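Local coordinates for protein histidinol-phosphatase (Listeria monocytogenes serotype 4b str. H7858, PDB 6NLR) that probably hydrolyses histidinol phosphate to histidinol and phosphate in histidine biosynthesis, using a trinuclear metal centre, at residues L221-A226 / I251-G256. Sequence-based numbering, arbitrary orientation.
Sequences LDFNTA and IPFVYG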
ATOM      1  N   LEU A 221       0.820  10.202  -4.180  1.00 23.19           N
ATOM      2  CA  LEU A 221      -0.060   9.015  -4.140  1.00 24.16           C
ATOM      3  C   LEU A 221       0.544   7.878  -4.961  1.00 24.72           C
ATOM      4  O   LEU A 221       1.086   8.126  -6.051  1.00 25.39           O
ATOM      5  CB  LEU A 221      -1.449   9.396  -4.645  1.00 26.26           C
ATOM      6  CG  LEU A 221      -2.181  10.406  -3.769  1.00 27.56           C
ATOM      7  CD1 LEU A 221      -3.490  10.836  -4.405  1.00 29.56           C
ATOM      8  CD2 LEU A 221      -2.387   9.823  -2.381  1.00 28.17           C
ATOM      9  N   ASP A 222       0.456   6.677  -4.379  1.00 23.53           N
ATOM     10  CA  ASP A 222       0.642   5.343  -5.004  1.00 23.72           C
ATOM     11  C   ASP A 222      -0.488   5.167  -6.017  1.00 24.12           C
ATOM     12  O   ASP A 222      -1.653   5.084  -5.578  1.00 26.40           O
ATOM     13  CB  ASP A 222       0.645   4.307  -3.876  1.00 23.81           C
ATOM     14  CG  ASP A 222       0.817   2.831  -4.217  1.00 25.53           C
ATOM     15  OD1 ASP A 222       1.670   2.524  -5.064  1.00 28.04           O
ATOM     16  OD2 ASP A 222       0.124   1.994  -3.557  1.00 26.95           O
ATOM     17  N   PHE A 223      -0.187   5.172  -7.312  1.00 23.47           N
ATOM     18  CA  PHE A 223      -1.180   4.815  -8.358  1.00 23.10           C
ATOM     19  C   PHE A 223      -1.030   3.307  -8.550  1.00 22.51           C
ATOM     20  O   PHE A 223      -0.146   2.850  -9.303  1.00 22.51           O
ATOM     21  CB  PHE A 223      -0.990   5.595  -9.659  1.00 26.55           C
ATOM     22  CG  PHE A 223      -2.013   5.251 -10.714  1.00 30.08           C
ATOM     23  CD1 PHE A 223      -1.913   4.082 -11.469  1.00 34.49           C
ATOM     24  CD2 PHE A 223      -3.087   6.085 -10.955  1.00 36.70           C
ATOM     25  CE1 PHE A 223      -2.843   3.770 -12.443  1.00 37.96           C
ATOM     26  CE2 PHE A 223      -4.032   5.762 -11.923  1.00 41.21           C
ATOM     27  CZ  PHE A 223      -3.914   4.606 -12.665  1.00 39.49           C
ATOM     28  N   ASN A 224      -1.857   2.554  -7.826  1.00 20.88           N
ATOM     29  CA  ASN A 224      -1.646   1.106  -7.596  1.00 21.51           C
ATOM     30  C   ASN A 224      -2.546   0.284  -8.544  1.00 23.17           C
ATOM     31  O   ASN A 224      -3.786   0.402  -8.474  1.00 21.67           O
ATOM     32  CB  ASN A 224      -1.800   0.845  -6.109  1.00 21.88           C
ATOM     33  CG  ASN A 224      -1.430  -0.558  -5.692  1.00 24.35           C
ATOM     34  OD1 ASN A 224      -1.815  -1.527  -6.350  1.00 22.14           O
ATOM     35  ND2 ASN A 224      -0.687  -0.655  -4.597  1.00 20.60           N
ATOM     36  N   THR A 225      -1.937  -0.525  -9.402  1.00 21.22           N
ATOM     37  CA  THR A 225      -2.629  -1.308 -10.455  1.00 24.69           C
ATOM     38  C   THR A 225      -2.999  -2.711  -9.975  1.00 24.90           C
ATOM     39  O   THR A 225      -3.701  -3.415 -10.732  1.00 23.89           O
ATOM     40  CB  THR A 225      -1.804  -1.346 -11.744  1.00 25.57           C
ATOM     41  OG1 THR A 225      -0.536  -1.952 -11.429  1.00 28.73           O
ATOM     42  CG2 THR A 225      -1.661   0.053 -12.319  1.00 25.50           C
ATOM     43  N   ALA A 226      -2.641  -3.091  -8.749  1.00 23.89           N
ATOM     44  CA  ALA A 226      -2.904  -4.459  -8.233  1.00 27.10           C
ATOM     45  C   ALA A 226      -4.404  -4.788  -8.321  1.00 27.11           C
ATOM     46  O   ALA A 226      -4.729  -5.934  -8.591  1.00 29.30           O
ATOM     47  CB  ALA A 226      -2.413  -4.594  -6.815  1.00 26.06           C
ATOM     48  N   ILE A 251      -1.276  16.929  -7.346  1.00 29.27           N
ATOM     49  CA  ILE A 251      -0.690  15.873  -6.487  1.00 28.30           C
ATOM     50  C   ILE A 251      -0.007  14.869  -7.420  1.00 28.35           C
ATOM     51  O   ILE A 251      -0.649  14.292  -8.310  1.00 26.67           O
ATOM     52  CB  ILE A 251      -1.761  15.194  -5.631  1.00 28.95           C
ATOM     53  CG1 ILE A 251      -2.436  16.169  -4.656  1.00 30.95           C
ATOM     54  CG2 ILE A 251      -1.170  13.979  -4.948  1.00 26.61           C
ATOM     55  CD1 ILE A 251      -3.744  15.648  -4.043  1.00 28.74           C
ATOM     56  N   PRO A 252       1.300  14.609  -7.233  1.00 25.90           N
ATOM     57  CA  PRO A 252       2.001  13.634  -8.051  1.00 27.33           C
ATOM     58  C   PRO A 252       1.515  12.220  -7.736  1.00 26.61           C
ATOM     59  O   PRO A 252       1.239  11.903  -6.584  1.00 26.41           O
ATOM     60  CB  PRO A 252       3.487  13.770  -7.680  1.00 26.45           C
ATOM     61  CG  PRO A 252       3.562  15.088  -6.910  1.00 27.56           C
ATOM     62  CD  PRO A 252       2.197  15.255  -6.266  1.00 28.26           C
ATOM     63  N   PHE A 253       1.497  11.403  -8.784  1.00 26.01           N
ATOM     64  CA  PHE A 253       1.272   9.937  -8.733  1.00 28.22           C
ATOM     65  C   PHE A 253       2.572   9.239  -9.114  1.00 27.89           C
ATOM     66  O   PHE A 253       3.258   9.720  -9.986  1.00 28.17           O
ATOM     67  CB  PHE A 253       0.147   9.530  -9.686  1.00 26.13           C
ATOM     68  CG  PHE A 253      -1.238   9.783  -9.156  1.00 27.74           C
ATOM     69  CD1 PHE A 253      -1.810   8.910  -8.239  1.00 29.70           C
ATOM     70  CD2 PHE A 253      -1.954  10.902  -9.554  1.00 29.63           C
ATOM     71  CE1 PHE A 253      -3.082   9.150  -7.754  1.00 28.13           C
ATOM     72  CE2 PHE A 253      -3.232  11.125  -9.085  1.00 31.30           C
ATOM     73  CZ  PHE A 253      -3.796  10.247  -8.187  1.00 31.73           C
ATOM     74  N   VAL A 254       2.879   8.143  -8.428  1.00 27.78           N
ATOM     75  CA  VAL A 254       3.927   7.176  -8.840  1.00 25.55           C
ATOM     76  C   VAL A 254       3.235   5.836  -9.097  1.00 22.31           C
ATOM     77  O   VAL A 254       2.581   5.324  -8.169  1.00 20.55           O
ATOM     78  CB  VAL A 254       5.014   7.049  -7.758  1.00 23.52           C
ATOM     79  CG1 VAL A 254       6.128   6.112  -8.204  1.00 23.44           C
ATOM     80  CG2 VAL A 254       5.554   8.415  -7.344  1.00 27.58           C
ATOM     81  N   TYR A 255       3.372   5.315 -10.311  1.00 21.91           N
ATOM     82  CA  TYR A 255       2.933   3.946 -10.688  1.00 22.28           C
ATOM     83  C   TYR A 255       3.462   2.950  -9.662  1.00 21.31           C
ATOM     84  O   TYR A 255       4.652   3.012  -9.351  1.00 23.50           O
ATOM     85  CB  TYR A 255       3.443   3.551 -12.067  1.00 23.21           C
ATOM     86  CG  TYR A 255       3.328   2.073 -12.372  1.00 23.68           C
ATOM     87  CD1 TYR A 255       2.113   1.503 -12.714  1.00 22.80           C
ATOM     88  CD2 TYR A 255       4.434   1.237 -12.311  1.00 21.79           C
ATOM     89  CE1 TYR A 255       2.005   0.153 -13.011  1.00 23.98           C
ATOM     90  CE2 TYR A 255       4.353  -0.114 -12.621  1.00 23.42           C
ATOM     91  CZ  TYR A 255       3.129  -0.656 -12.991  1.00 23.05           C
ATOM     92  OH  TYR A 255       3.020  -1.983 -13.278  1.00 23.72           O
ATOM     93  N   GLY A 256       2.594   2.081  -9.165  1.00 20.99           N
ATOM     94  CA  GLY A 256       2.940   0.973  -8.253  1.00 22.36           C
ATOM     95  C   GLY A 256       2.261  -0.306  -8.712  1.00 23.67           C
ATOM     96  O   GLY A 256       1.010  -0.327  -8.695  1.00 23.13           O
TER
HETATM   97  O   HOH W   1       3.951   3.859  -5.827  1.00 22.01           O
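F253 meets both L221 and F223 from the neighbouring strand. Its CE1 packs 3.5 Å from CB of L221, the two side chains running alongside one another in the same direction, while its CD1 comes within 3.7 Å of CB of F223. The phenyl rings form an offset edge-to-face pair, the edge of F223 toward the face of F253, with centroids 5.9 Å apart and planes at 87°. F223 reaches this position with CG anti to its backbone N (chi1 -179°), which carries the ring away from the second strand. Next along the chain, T225 crosses Y255 at about a right angle, CG2 and OG1 both touching the ring atom CE1; the two hydroxyls each bond to the backbone O of R267.

Beneath these side chains the backbones pair in parallel register, L221 to N224 beside F253 to G256, through five hydrogen bonds from L221 N to P252 O at one end to T225 N to G256 O at the other. The strands belong to a beta-alpha-beta crossover in the TIM-barrel-like PHP fold; helix 240-248 connects them and packs on L221, F223 and F253.

D222, V254 and N224 occupy the other face. A water donates to OD1 of D222 (2.8 Å) and to V254 O, bridging the strands, and CA of G256 lies 3.8 Å from the same carboxylate oxygen. OD2 of D222 accepts from ND2 of N224 at 3.0 Å, on the syn side but tilted out of the carboxylate plane, and from the backbone N of H181, a manganese ligand. The N224 amide is held at both ends: OD1 closes an Asx turn with A226 N, and ND2 also bonds to the cobalt ligand D258, which places this side chain in the second shell of the metal site.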